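CELL WALL surface anchor family protein (Streptococcus pneumoniae, PDB 2WW8) is the adhesin of the pneumococcal pilus, RrgA, and probably fastens the bacterium to host cells. Local coordinates at residues 462-467 and 489-494; 297-302 and 478-483; 796-801 and 820-825; 736-741 and 789-794. All blocks are in the same frame, centred on the assembly; numbering follows the deposited sequence.

Interaction 1. Residues 462-467 and 489-494; sequences PAAFPV and GGYIWL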
loop_
_atom_site.group_PDB
_atom_site.type_symbol
_atom_site.label_atom_id
_atom_site.label_comp_id
_atom_site.label_asym_id
_atom_site.label_seq_id
_atom_site.Cartn_x
_atom_site.Cartn_y
_atom_site.Cartn_z
ATOM N N PRO A 462 18.250 64.749 26.311
ATOM C CA PRO A 462 19.048 64.471 25.083
ATOM C C PRO A 462 20.213 63.495 25.375
ATOM O O PRO A 462 20.882 63.617 26.404
ATOM C CB PRO A 462 19.566 65.869 24.692
ATOM C CG PRO A 462 18.497 66.827 25.290
ATOM C CD PRO A 462 18.161 66.192 26.593
ATOM N N ALA A 463 20.427 62.574 24.456
ATOM C CA ALA A 463 21.355 61.446 24.526
ATOM C C ALA A 463 22.667 61.846 23.846
ATOM O O ALA A 463 22.667 62.586 22.876
ATOM C CB ALA A 463 20.763 60.263 23.792
ATOM N N ALA A 464 23.790 61.377 24.387
ATOM C CA ALA A 464 25.101 61.680 23.797
ATOM C C ALA A 464 25.884 60.370 23.613
ATOM O O ALA A 464 25.714 59.482 24.430
ATOM C CB ALA A 464 25.834 62.644 24.680
ATOM N N PHE A 465 26.675 60.217 22.547
ATOM C CA PHE A 465 27.579 59.072 22.435
ATOM C C PHE A 465 28.852 59.380 23.245
ATOM O O PHE A 465 29.487 60.404 22.956
ATOM C CB PHE A 465 27.938 58.966 20.962
ATOM C CG PHE A 465 28.712 57.739 20.618
ATOM C CD1 PHE A 465 28.084 56.485 20.654
ATOM C CD2 PHE A 465 30.050 57.840 20.292
ATOM C CE1 PHE A 465 28.801 55.323 20.340
ATOM C CE2 PHE A 465 30.769 56.700 19.969
ATOM C CZ PHE A 465 30.142 55.435 19.980
ATOM N N PRO A 466 29.227 58.537 24.236
ATOM C CA PRO A 466 30.408 58.797 25.032
ATOM C C PRO A 466 31.715 58.573 24.249
ATOM O O PRO A 466 31.850 57.662 23.432
ATOM C CB PRO A 466 30.304 57.816 26.223
ATOM C CG PRO A 466 29.055 57.081 26.066
ATOM C CD PRO A 466 28.619 57.239 24.613
ATOM N N VAL A 467 32.694 59.431 24.504
ATOM C CA VAL A 467 33.922 59.314 23.759
ATOM C C VAL A 467 35.037 59.240 24.793
ATOM O O VAL A 467 35.311 60.194 25.505
ATOM C CB VAL A 467 34.134 60.489 22.768
ATOM C CG1 VAL A 467 35.452 60.305 22.023
ATOM C CG2 VAL A 467 32.980 60.572 21.707
ATOM N N GLY A 489 38.211 63.063 27.880
ATOM C CA GLY A 489 37.348 62.487 26.886
ATOM C C GLY A 489 36.172 63.431 26.739
ATOM O O GLY A 489 36.289 64.595 27.111
ATOM N N GLY A 490 35.051 62.942 26.207
ATOM C CA GLY A 490 33.886 63.793 25.948
ATOM C C GLY A 490 32.680 63.020 25.445
ATOM O O GLY A 490 32.455 61.870 25.842
ATOM N N TYR A 491 31.895 63.659 24.576
ATOM C CA TYR A 491 30.614 63.119 24.149
ATOM C C TYR A 491 30.211 63.814 22.815
ATOM O O TYR A 491 30.759 64.862 22.482
ATOM C CB TYR A 491 29.565 63.260 25.272
ATOM C CG TYR A 491 29.244 64.677 25.681
ATOM C CD1 TYR A 491 29.947 65.318 26.706
ATOM C CD2 TYR A 491 28.217 65.382 25.051
ATOM C CE1 TYR A 491 29.644 66.630 27.091
ATOM C CE2 TYR A 491 27.921 66.693 25.409
ATOM C CZ TYR A 491 28.612 67.301 26.413
ATOM O OH TYR A 491 28.241 68.615 26.682
ATOM N N ILE A 492 29.311 63.175 22.070
ATOM C CA ILE A 492 28.797 63.623 20.802
ATOM C C ILE A 492 27.269 63.596 20.956
ATOM O O ILE A 492 26.691 62.515 21.175
ATOM C CB ILE A 492 29.225 62.677 19.620
ATOM C CG1 ILE A 492 30.764 62.686 19.461
ATOM C CG2 ILE A 492 28.465 63.132 18.331
ATOM C CD1 ILE A 492 31.312 61.571 18.489
ATOM N N TRP A 493 26.649 64.774 20.881
ATOM C CA TRP A 493 25.184 64.770 20.947
ATOM C C TRP A 493 24.606 64.034 19.763
ATOM O O TRP A 493 25.041 64.272 18.625
ATOM C CB TRP A 493 24.644 66.199 20.878
ATOM C CG TRP A 493 24.900 67.043 22.103
ATOM C CD1 TRP A 493 25.606 68.229 22.148
ATOM C CD2 TRP A 493 24.442 66.793 23.441
ATOM N NE1 TRP A 493 25.604 68.712 23.428
ATOM C CE2 TRP A 493 24.914 67.849 24.245
ATOM C CE3 TRP A 493 23.700 65.773 24.035
ATOM C CZ2 TRP A 493 24.641 67.935 25.624
ATOM C CZ3 TRP A 493 23.414 65.853 25.419
ATOM C CH2 TRP A 493 23.895 66.938 26.201
ATOM N N LEU A 494 23.620 63.164 20.008
ATOM C CA LEU A 494 22.998 62.391 18.951
ATOM C C LEU A 494 21.655 62.902 18.414
ATOM O O LEU A 494 20.781 63.314 19.203
ATOM C CB LEU A 494 22.783 60.934 19.384
ATOM C CG LEU A 494 24.009 60.184 19.913
ATOM C CD1 LEU A 494 23.617 58.838 20.501
ATOM C CD2 LEU A 494 25.149 60.086 18.839
HETATM O O HOH W 1 21.017 64.498 21.688
#
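Trp493 takes two carbonyl oxygens of segment 462-467 at its edge, near the ring plane: Ala463 O lies 3.5 Å from Trp493 CE3, and Pro462 O lies 3.5 Å from Trp493 CZ3. One face of the indole carries Tyr491 CE2, 3.3 Å above the plane and displaced toward the rim, while Trp493 NE1 lies in plane at the edge of the Tyr491 ring. These rings sit on one face of an antiparallel ladder in which strand 464-467 pairs with strand 489-493. The methyl of Ala464 fills the angle between the two aromatics, its CB 3.6 Å from Tyr491 CD2 and 3.8 Å from Trp493 CE3, oblique to both. The first torsion of Tyr491 (chi1 62°) sends the ring away from segment 462-467, so that only CB, CG and CD2 stay near the Ala464 methyl. On the other face lie Phe465, Val467 and Ile492, and Leu494, just past the last bridge, brings CD2 to 3.7 Å from Phe465 CB; Val467 CG2 meets the end of Ile492, CD1, at 3.8 Å. Met475 of helix 469-477 covers this apolar side, and Leu299 touches Phe465 and Leu494. Paired backbone bonds join Phe465 with Ile492 and Val467 with Gly490. The ladder belongs to an antiparallel sheet, separate from the parallel five-stranded sheet whose strands 379-386 and 533-539 flank this region in sequence. Past the last bridge, the nearly straight bond Leu494 N to Ala463 O (174° at the hydrogen) is seconded by a water that donates to Ala463 O and Leu494 O.

Interaction 2. Residues 297-302 and 478-483; sequences KRLNDS and AGYAVI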
loop_
_atom_site.group_PDB
_atom_site.type_symbol
_atom_site.label_atom_id
_atom_site.label_comp_id
_atom_site.label_asym_id
_atom_site.label_seq_id
_atom_site.Cartn_x
_atom_site.Cartn_y
_atom_site.Cartn_z
ATOM N N LYS A 297 26.866 64.307 10.436
ATOM C CA LYS A 297 27.896 63.326 10.188
ATOM C C LYS A 297 27.432 62.026 10.838
ATOM O O LYS A 297 26.975 61.947 11.988
ATOM C CB LYS A 297 29.184 63.943 10.690
ATOM C CG LYS A 297 30.304 63.080 11.094
ATOM C CD LYS A 297 31.076 62.594 9.957
ATOM C CE LYS A 297 32.528 62.410 10.377
ATOM N NZ LYS A 297 33.138 61.928 9.065
ATOM N N ARG A 298 27.471 60.985 10.019
ATOM C CA ARG A 298 26.812 59.725 10.363
ATOM C C ARG A 298 27.679 58.882 11.307
ATOM O O ARG A 298 28.915 58.920 11.237
ATOM C CB ARG A 298 26.525 58.976 9.051
ATOM C CG ARG A 298 25.492 59.718 8.199
ATOM C CD ARG A 298 24.126 59.252 8.636
ATOM N NE ARG A 298 24.007 57.944 7.992
ATOM C CZ ARG A 298 23.992 56.760 8.599
ATOM N NH1 ARG A 298 24.064 56.635 9.943
ATOM N NH2 ARG A 298 23.894 55.692 7.804
ATOM N N LEU A 299 27.042 58.096 12.167
ATOM C CA LEU A 299 27.808 57.207 13.051
ATOM C C LEU A 299 26.901 56.092 13.544
ATOM O O LEU A 299 25.711 56.312 13.690
ATOM C CB LEU A 299 28.429 57.917 14.249
ATOM C CG LEU A 299 27.585 58.303 15.460
ATOM C CD1 LEU A 299 28.383 58.308 16.742
ATOM C CD2 LEU A 299 27.043 59.722 15.193
ATOM N N ASN A 300 27.452 54.900 13.734
ATOM C CA ASN A 300 26.638 53.808 14.232
ATOM C C ASN A 300 26.918 53.765 15.741
ATOM O O ASN A 300 28.055 53.487 16.149
ATOM C CB ASN A 300 27.022 52.472 13.544
ATOM C CG ASN A 300 26.051 51.368 13.849
ATOM O OD1 ASN A 300 25.381 51.423 14.900
ATOM N ND2 ASN A 300 25.974 50.357 12.950
ATOM N N ASP A 301 25.898 54.050 16.556
ATOM C CA ASP A 301 26.043 53.990 18.002
ATOM C C ASP A 301 25.867 52.589 18.596
ATOM O O ASP A 301 25.852 52.450 19.819
ATOM C CB ASP A 301 25.013 54.910 18.669
ATOM C CG ASP A 301 23.583 54.608 18.223
ATOM O OD1 ASP A 301 23.266 54.174 17.068
ATOM O OD2 ASP A 301 22.720 54.899 19.058
ATOM N N SER A 302 25.761 51.544 17.783
ATOM C CA SER A 302 25.555 50.197 18.332
ATOM C C SER A 302 26.805 49.663 18.997
ATOM O O SER A 302 27.917 49.817 18.494
ATOM C CB SER A 302 25.075 49.271 17.240
ATOM O OG SER A 302 25.256 47.908 17.628
ATOM N N ALA A 478 38.235 62.670 12.603
ATOM C CA ALA A 478 37.297 62.152 11.622
ATOM C C ALA A 478 36.179 63.154 11.309
ATOM O O ALA A 478 35.466 62.963 10.330
ATOM C CB ALA A 478 36.713 60.808 12.082
ATOM N N GLY A 479 36.032 64.198 12.131
ATOM C CA GLY A 479 35.128 65.332 11.872
ATOM C C GLY A 479 33.837 65.395 12.693
ATOM O O GLY A 479 32.970 66.246 12.464
ATOM N N TYR A 480 33.712 64.533 13.702
ATOM C CA TYR A 480 32.570 64.628 14.601
ATOM C C TYR A 480 32.592 65.853 15.526
ATOM O O TYR A 480 33.640 66.377 15.934
ATOM C CB TYR A 480 32.460 63.334 15.403
ATOM C CG TYR A 480 32.185 62.105 14.564
ATOM C CD1 TYR A 480 30.895 61.812 14.192
ATOM C CD2 TYR A 480 33.162 61.191 14.247
ATOM C CE1 TYR A 480 30.580 60.728 13.466
ATOM C CE2 TYR A 480 32.863 60.023 13.512
ATOM C CZ TYR A 480 31.573 59.803 13.119
ATOM O OH TYR A 480 31.148 58.691 12.395
ATOM N N ALA A 481 31.390 66.289 15.890
ATOM C CA ALA A 481 31.239 67.412 16.813
ATOM C C ALA A 481 31.463 66.878 18.224
ATOM O O ALA A 481 30.512 66.702 18.997
ATOM C CB ALA A 481 29.793 67.988 16.648
ATOM N N VAL A 482 32.718 66.609 18.576
ATOM C CA VAL A 482 33.030 66.125 19.913
ATOM C C VAL A 482 33.100 67.278 20.941
ATOM O O VAL A 482 33.790 68.286 20.770
ATOM C CB VAL A 482 34.340 65.273 19.904
ATOM C CG1 VAL A 482 34.370 64.394 21.141
ATOM C CG2 VAL A 482 34.363 64.314 18.704
ATOM N N ILE A 483 32.407 67.149 22.056
ATOM C CA ILE A 483 32.568 68.103 23.148
ATOM C C ILE A 483 33.430 67.436 24.245
ATOM O O ILE A 483 33.148 66.308 24.639
ATOM C CB ILE A 483 31.195 68.545 23.701
ATOM C CG1 ILE A 483 30.378 69.268 22.586
ATOM C CG2 ILE A 483 31.350 69.405 24.989
ATOM C CD1 ILE A 483 28.922 69.325 22.908
#
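Lys297 lays its aliphatic chain over the face of Tyr480 and carries its ammonium group beyond the ring to a backbone carbonyl. Lys297 CE stands 3.8 Å from the Tyr480 ring centroid, only 7° off the normal, a CH-pi contact over the middle of the ring. Nearer the backbone, Lys297 CG comes to 3.4 Å from Tyr480 CE1. The two side chains cross at about a right angle, and the lysine gets over the ring through bends at its second and third torsions (chi2 80°). Its NZ makes a weak hydrogen bond of 2.8 Å to Ala478 O; as a cation-pi partner it is far away, 5.0 Å from the ring centroid, and can add little.

The phenol is fixed at its far end. Tyr480 OH donates to Arg298 O over a short 2.5 Å, in the carbonyl plane, so this buried side chain has its hydroxyl spent on the strand 298-299. Leu299 CB flanks the same end of the ring, 3.6 Å from Tyr480 CE1, and the ring also touches Met475 and Ile492. Asp293 bridges the two segments from outside, accepting Lys297 N on OD1 and Ala481 N on OD2.

The carbonyl met by Lys297 NZ lies at the C-terminal end of helix 469-477, where a positive charge would probably be favoured by the helix dipole. Gly479, with its positive phi of 106° and two bonds back into the last turn, closes that helix in a Schellman motif, and Tyr480 follows directly on this glycine.

Interaction 3. Residues 796-801 and 820-825; sequences DGKYRL and AFQIVN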
loop_
_atom_site.group_PDB
_atom_site.type_symbol
_atom_site.label_atom_id
_atom_site.label_comp_id
_atom_site.label_asym_id
_atom_site.label_seq_id
_atom_site.Cartn_x
_atom_site.Cartn_y
_atom_site.Cartn_z
ATOM N N ASP A 796 5.598 -73.169 -1.289
ATOM C CA ASP A 796 6.594 -73.358 -2.342
ATOM C C ASP A 796 7.647 -74.420 -2.012
ATOM O O ASP A 796 7.989 -74.611 -0.840
ATOM C CB ASP A 796 7.234 -72.023 -2.711
ATOM C CG ASP A 796 6.350 -71.200 -3.635
ATOM O OD1 ASP A 796 5.114 -71.431 -3.670
ATOM O OD2 ASP A 796 6.923 -70.328 -4.330
ATOM N N GLY A 797 8.128 -75.120 -3.041
ATOM C CA GLY A 797 9.226 -76.075 -2.878
ATOM C C GLY A 797 8.985 -77.374 -3.626
ATOM O O GLY A 797 8.077 -77.450 -4.458
ATOM N N LYS A 798 9.815 -78.370 -3.323
ATOM C CA LYS A 798 9.773 -79.682 -3.965
ATOM C C LYS A 798 8.999 -80.737 -3.152
ATOM O O LYS A 798 9.130 -80.804 -1.922
ATOM C CB LYS A 798 11.195 -80.151 -4.267
ATOM C CG LYS A 798 12.064 -79.189 -5.066
ATOM C CD LYS A 798 13.187 -79.968 -5.734
ATOM C CE LYS A 798 14.391 -79.101 -6.056
ATOM N NZ LYS A 798 14.025 -78.244 -7.206
ATOM N N TYR A 799 8.187 -81.534 -3.858
ATOM C CA TYR A 799 7.282 -82.538 -3.295
ATOM C C TYR A 799 7.456 -83.880 -4.003
ATOM O O TYR A 799 7.799 -83.931 -5.203
ATOM C CB TYR A 799 5.811 -82.131 -3.410
ATOM C CG TYR A 799 5.431 -80.939 -2.551
ATOM C CD1 TYR A 799 5.744 -79.653 -2.965
ATOM C CD2 TYR A 799 4.770 -81.096 -1.321
ATOM C CE1 TYR A 799 5.418 -78.545 -2.178
ATOM C CE2 TYR A 799 4.433 -79.997 -0.535
ATOM C CZ TYR A 799 4.757 -78.719 -0.978
ATOM O OH TYR A 799 4.452 -77.579 -0.257
ATOM N N ARG A 800 7.212 -84.941 -3.228
ATOM C CA ARG A 800 7.245 -86.343 -3.676
ATOM C C ARG A 800 6.048 -87.069 -3.069
ATOM O O ARG A 800 5.939 -87.132 -1.837
ATOM C CB ARG A 800 8.525 -87.071 -3.235
ATOM C CG ARG A 800 9.756 -86.738 -4.052
ATOM C CD ARG A 800 11.016 -87.389 -3.485
ATOM N NE ARG A 800 12.184 -87.021 -4.287
ATOM C CZ ARG A 800 13.433 -87.447 -4.084
ATOM N NH1 ARG A 800 13.728 -88.299 -3.106
ATOM N NH2 ARG A 800 14.420 -87.025 -4.870
ATOM N N LEU A 801 5.164 -87.579 -3.927
ATOM C CA LEU A 801 3.995 -88.328 -3.461
ATOM C C LEU A 801 4.358 -89.828 -3.431
ATOM O O LEU A 801 4.880 -90.375 -4.414
ATOM C CB LEU A 801 2.761 -88.034 -4.321
ATOM C CG LEU A 801 1.551 -88.934 -4.044
ATOM C CD1 LEU A 801 0.746 -88.576 -2.804
ATOM C CD2 LEU A 801 0.665 -88.841 -5.248
ATOM N N ALA A 820 6.810 -86.705 -8.650
ATOM C CA ALA A 820 7.521 -85.503 -8.207
ATOM C C ALA A 820 6.887 -84.280 -8.849
ATOM O O ALA A 820 6.423 -84.328 -9.997
ATOM C CB ALA A 820 9.000 -85.549 -8.585
ATOM N N PHE A 821 6.873 -83.182 -8.102
ATOM C CA PHE A 821 6.469 -81.903 -8.708
ATOM C C PHE A 821 6.986 -80.785 -7.814
ATOM O O PHE A 821 7.457 -81.068 -6.713
ATOM C CB PHE A 821 4.947 -81.796 -8.877
ATOM C CG PHE A 821 4.167 -81.892 -7.581
ATOM C CD1 PHE A 821 3.670 -83.116 -7.139
ATOM C CD2 PHE A 821 3.934 -80.762 -6.791
ATOM C CE1 PHE A 821 2.942 -83.205 -5.940
ATOM C CE2 PHE A 821 3.216 -80.837 -5.607
ATOM C CZ PHE A 821 2.707 -82.051 -5.180
ATOM N N GLN A 822 6.882 -79.548 -8.302
ATOM C CA GLN A 822 7.265 -78.335 -7.595
ATOM C C GLN A 822 6.108 -77.342 -7.537
ATOM O O GLN A 822 5.304 -77.240 -8.471
ATOM C CB GLN A 822 8.399 -77.653 -8.358
ATOM C CG GLN A 822 9.766 -77.959 -7.836
ATOM C CD GLN A 822 10.748 -76.865 -8.224
ATOM O OE1 GLN A 822 11.155 -76.039 -7.403
ATOM N NE2 GLN A 822 11.116 -76.845 -9.497
ATOM N N ILE A 823 6.024 -76.598 -6.438
ATOM C CA ILE A 823 5.129 -75.443 -6.349
ATOM C C ILE A 823 6.056 -74.205 -6.362
ATOM O O ILE A 823 6.973 -74.084 -5.532
ATOM C CB ILE A 823 4.187 -75.489 -5.086
ATOM C CG1 ILE A 823 3.355 -76.782 -4.954
ATOM C CG2 ILE A 823 3.253 -74.285 -5.055
ATOM C CD1 ILE A 823 2.262 -76.996 -5.991
ATOM N N VAL A 824 5.849 -73.319 -7.334
ATOM C CA VAL A 824 6.618 -72.078 -7.472
ATOM C C VAL A 824 5.643 -70.933 -7.716
ATOM O O VAL A 824 4.816 -71.001 -8.641
ATOM C CB VAL A 824 7.657 -72.127 -8.619
ATOM C CG1 VAL A 824 7.063 -71.612 -9.934
ATOM C CG2 VAL A 824 8.870 -71.265 -8.297
ATOM N N ASN A 825 5.754 -69.892 -6.885
ATOM C CA ASN A 825 4.812 -68.771 -6.884
ATOM C C ASN A 825 3.375 -69.284 -6.817
ATOM O O ASN A 825 2.516 -68.832 -7.573
ATOM C CB ASN A 825 5.037 -67.908 -8.121
ATOM C CG ASN A 825 6.461 -67.366 -8.200
ATOM O OD1 ASN A 825 7.062 -66.969 -7.198
ATOM N ND2 ASN A 825 7.008 -67.342 -9.408
#
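Tyr799 begins its contact at CB, which rests over one face of the Phe821 ring, 3.8 Å from the centroid and shifted toward the rim. Its CG and CD1 continue past the ring border, each 3.8 Å from Phe821 CE2; the two ring planes stand only 7° apart but are slid so far, with centroids 5.4 Å apart, that they barely overlap. Farther out, Tyr799 CE1 meets Ile823 CG1 at 3.9 Å, and the hydroxyl hydrogen-bonds to Ser795 O. Phe821 is brought beneath CB by a first torsion of 60°, which swings its ring back across the neighbouring strand. Under these rings run two hydrogen-bonded pairs of the antiparallel hairpin, Gly797 with Ile823 and Tyr799 with Phe821. At the hairpin's open end Asp796 OD2 accepts Asn825 N at 2.8 Å, on the syn side though tilted out of the carboxylate plane, while its OD1 takes Gly826 N, so one carboxylate holds the turn leading into strand 827-833. Strand 755-761 pairs with segment 796-801 on the edge away from segment 820-825, and strand 827-833 with segment 820-825, while Phe821 reaches Ile738 and Phe740 of strand 736-744 in the facing sheet of the prealbumin-like beta sandwich.

Interaction 4. Residues 736-741 and 789-794; sequences GDIEFI and LTFKNL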
loop_
_atom_site.group_PDB
_atom_site.type_symbol
_atom_site.label_atom_id
_atom_site.label_comp_id
_atom_site.label_asym_id
_atom_site.label_seq_id
_atom_site.Cartn_x
_atom_site.Cartn_y
_atom_site.Cartn_z
ATOM N N GLY A 736 -0.260 -73.378 -3.559
ATOM C CA GLY A 736 -0.514 -74.427 -4.534
ATOM C C GLY A 736 -1.602 -75.423 -4.174
ATOM O O GLY A 736 -1.890 -75.686 -2.994
ATOM N N ASP A 737 -2.175 -75.979 -5.241
ATOM C CA ASP A 737 -3.075 -77.121 -5.174
ATOM C C ASP A 737 -2.960 -78.053 -6.396
ATOM O O ASP A 737 -2.633 -77.620 -7.508
ATOM C CB ASP A 737 -4.509 -76.640 -4.970
ATOM C CG ASP A 737 -5.073 -75.960 -6.199
ATOM O OD1 ASP A 737 -4.554 -74.905 -6.638
ATOM O OD2 ASP A 737 -6.054 -76.512 -6.737
ATOM N N ILE A 738 -3.226 -79.342 -6.175
ATOM C CA ILE A 738 -3.047 -80.384 -7.180
ATOM C C ILE A 738 -3.852 -81.600 -6.699
ATOM O O ILE A 738 -3.911 -81.901 -5.499
ATOM C CB ILE A 738 -1.543 -80.696 -7.463
ATOM C CG1 ILE A 738 -1.421 -81.716 -8.601
ATOM C CG2 ILE A 738 -0.793 -81.172 -6.194
ATOM C CD1 ILE A 738 -0.078 -81.678 -9.347
ATOM N N GLU A 739 -4.525 -82.260 -7.630
ATOM C CA GLU A 739 -5.367 -83.399 -7.297
ATOM C C GLU A 739 -5.052 -84.547 -8.264
ATOM O O GLU A 739 -4.888 -84.299 -9.467
ATOM C CB GLU A 739 -6.827 -83.010 -7.443
ATOM C CG GLU A 739 -7.755 -84.148 -7.109
ATOM C CD GLU A 739 -9.179 -83.684 -7.186
ATOM O OE1 GLU A 739 -9.754 -83.696 -8.301
ATOM O OE2 GLU A 739 -9.680 -83.266 -6.116
ATOM N N PHE A 740 -4.987 -85.769 -7.737
ATOM C CA PHE A 740 -4.679 -86.981 -8.508
ATOM C C PHE A 740 -5.877 -87.918 -8.298
ATOM O O PHE A 740 -6.544 -87.893 -7.243
ATOM C CB PHE A 740 -3.425 -87.684 -7.977
ATOM C CG PHE A 740 -2.151 -86.862 -8.014
ATOM C CD1 PHE A 740 -1.787 -86.021 -6.966
ATOM C CD2 PHE A 740 -1.274 -86.976 -9.076
ATOM C CE1 PHE A 740 -0.594 -85.277 -7.002
ATOM C CE2 PHE A 740 -0.078 -86.237 -9.109
ATOM C CZ PHE A 740 0.276 -85.393 -8.063
ATOM N N ILE A 741 -6.176 -88.721 -9.318
ATOM C CA ILE A 741 -7.208 -89.731 -9.205
ATOM C C ILE A 741 -6.503 -91.080 -9.309
ATOM O O ILE A 741 -5.833 -91.381 -10.324
ATOM C CB ILE A 741 -8.288 -89.600 -10.272
ATOM C CG1 ILE A 741 -8.957 -88.226 -10.189
ATOM C CG2 ILE A 741 -9.352 -90.709 -10.081
ATOM C CD1 ILE A 741 -8.835 -87.409 -11.424
ATOM N N LEU A 789 -7.098 -88.005 -4.493
ATOM C CA LEU A 789 -6.144 -87.455 -3.542
ATOM C C LEU A 789 -5.973 -85.957 -3.764
ATOM O O LEU A 789 -5.270 -85.545 -4.695
ATOM C CB LEU A 789 -4.787 -88.089 -3.773
ATOM C CG LEU A 789 -4.694 -89.575 -3.434
ATOM C CD1 LEU A 789 -3.439 -90.033 -4.095
ATOM C CD2 LEU A 789 -4.689 -89.846 -1.938
ATOM N N THR A 790 -6.589 -85.156 -2.902
ATOM C CA THR A 790 -6.715 -83.704 -3.080
ATOM C C THR A 790 -5.796 -82.951 -2.111
ATOM O O THR A 790 -6.018 -82.996 -0.885
ATOM C CB THR A 790 -8.180 -83.271 -2.879
ATOM O OG1 THR A 790 -8.988 -83.944 -3.852
ATOM C CG2 THR A 790 -8.354 -81.731 -3.040
ATOM N N PHE A 791 -4.784 -82.284 -2.674
ATOM C CA PHE A 791 -3.848 -81.424 -1.945
ATOM C C PHE A 791 -4.054 -79.922 -2.231
ATOM O O PHE A 791 -4.180 -79.512 -3.385
ATOM C CB PHE A 791 -2.412 -81.836 -2.249
ATOM C CG PHE A 791 -2.196 -83.322 -2.135
ATOM C CD1 PHE A 791 -2.447 -83.977 -0.939
ATOM C CD2 PHE A 791 -1.778 -84.053 -3.221
ATOM C CE1 PHE A 791 -2.270 -85.343 -0.843
ATOM C CE2 PHE A 791 -1.570 -85.424 -3.120
ATOM C CZ PHE A 791 -1.830 -86.060 -1.927
ATOM N N LYS A 792 -4.114 -79.113 -1.177
ATOM C CA LYS A 792 -4.309 -77.666 -1.342
ATOM C C LYS A 792 -3.543 -76.955 -0.222
ATOM O O LYS A 792 -3.040 -77.625 0.686
ATOM C CB LYS A 792 -5.807 -77.320 -1.374
ATOM C CG LYS A 792 -6.468 -77.347 -0.008
ATOM C CD LYS A 792 -7.946 -77.744 -0.095
ATOM C CE LYS A 792 -8.610 -77.570 1.276
ATOM N NZ LYS A 792 -9.388 -76.273 1.310
ATOM N N ASN A 793 -3.436 -75.626 -0.302
ATOM C CA ASN A 793 -2.690 -74.822 0.680
ATOM C C ASN A 793 -1.216 -75.224 0.799
ATOM O O ASN A 793 -0.647 -75.252 1.891
ATOM C CB ASN A 793 -3.353 -74.828 2.067
ATOM C CG ASN A 793 -4.849 -74.563 2.010
ATOM O OD1 ASN A 793 -5.322 -73.637 1.343
ATOM N ND2 ASN A 793 -5.608 -75.395 2.719
ATOM N N LEU A 794 -0.616 -75.554 -0.345
ATOM C CA LEU A 794 0.757 -76.038 -0.380
ATOM C C LEU A 794 1.771 -74.907 -0.564
ATOM O O LEU A 794 1.649 -74.131 -1.507
ATOM C CB LEU A 794 0.923 -77.066 -1.500
ATOM C CG LEU A 794 0.158 -78.394 -1.500
ATOM C CD1 LEU A 794 0.640 -79.147 -2.732
ATOM C CD2 LEU A 794 0.368 -79.236 -0.224
#
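Strands 736-741 and 789-792 run antiparallel, axes 4.7 Å apart at closest and directions 176° apart; the pairing resumes past the corner at Gly736 and Leu794. Two-way backbone bonds join Gly736 with Leu794, Ile738 with Phe791 and Phe740 with Leu789. Between the first two pairs the register slips by one: Asn793, with positive phi (58°), and Leu794 both face Gly736 in a G1 beta bulge. The extra residue turns the chain's corner, and Lys792 N bonds to Tyr778 OH.

Phe740, Phe791, Ile738 and Leu794 share the buried face. Phe740 CD1 comes in at the edge of the Phe791 ring, near its plane and 3.9 Å from Phe791 CE2, and the two side chains cross at about a right angle. Ile738 CG2 sits 4.3 Å from Phe791 CD2 and also 4.3 Å from Leu794 CD1. Tyr778 adds an edge-to-face contact to Phe791. On the other face, Glu739 stretches its chain with CG anti to the backbone N and brings OE2 to Thr790 OG1, which donates over a modelled 2.5 Å, too short to be trusted.

Strand 788-794 is one of the two outermost strands of its four-stranded mixed sheet. Phe791 packs on Leu758 and Leu801, Leu794 on Leu758 and Tyr799, and Ile738 and Phe740 on Phe821 of the opposing sheet. Two such sheets pressed face to face make the beta sandwich of the prealbumin-like fold, as in CNA_B domains.

Overall arrangement
The four contacts fall into two pairs at opposite ends of an elongated chain. Interactions 1 and 2 have centres about 9 Å apart and interlock in sequence: Tyr491 O probably accepts Ile483 N (2.9 Å), and Ile492 CD1 packs on Tyr480 CB (3.7 Å). Interactions 3 and 4, centres about 11 Å apart, are two facing layers of one prealbumin-like domain, meeting where Leu801 CD1 touches Phe791 CZ (3.7 Å) and Phe821 CZ touches Ile738 CG2 (3.7 Å). Between interactions 1 and 3 the centres are about 146 Å apart, the nearest atoms about 127 Å. None of the segments supplies a ligand to the magnesium site of Ser234, Ser236 and Asp387 or to either calcium.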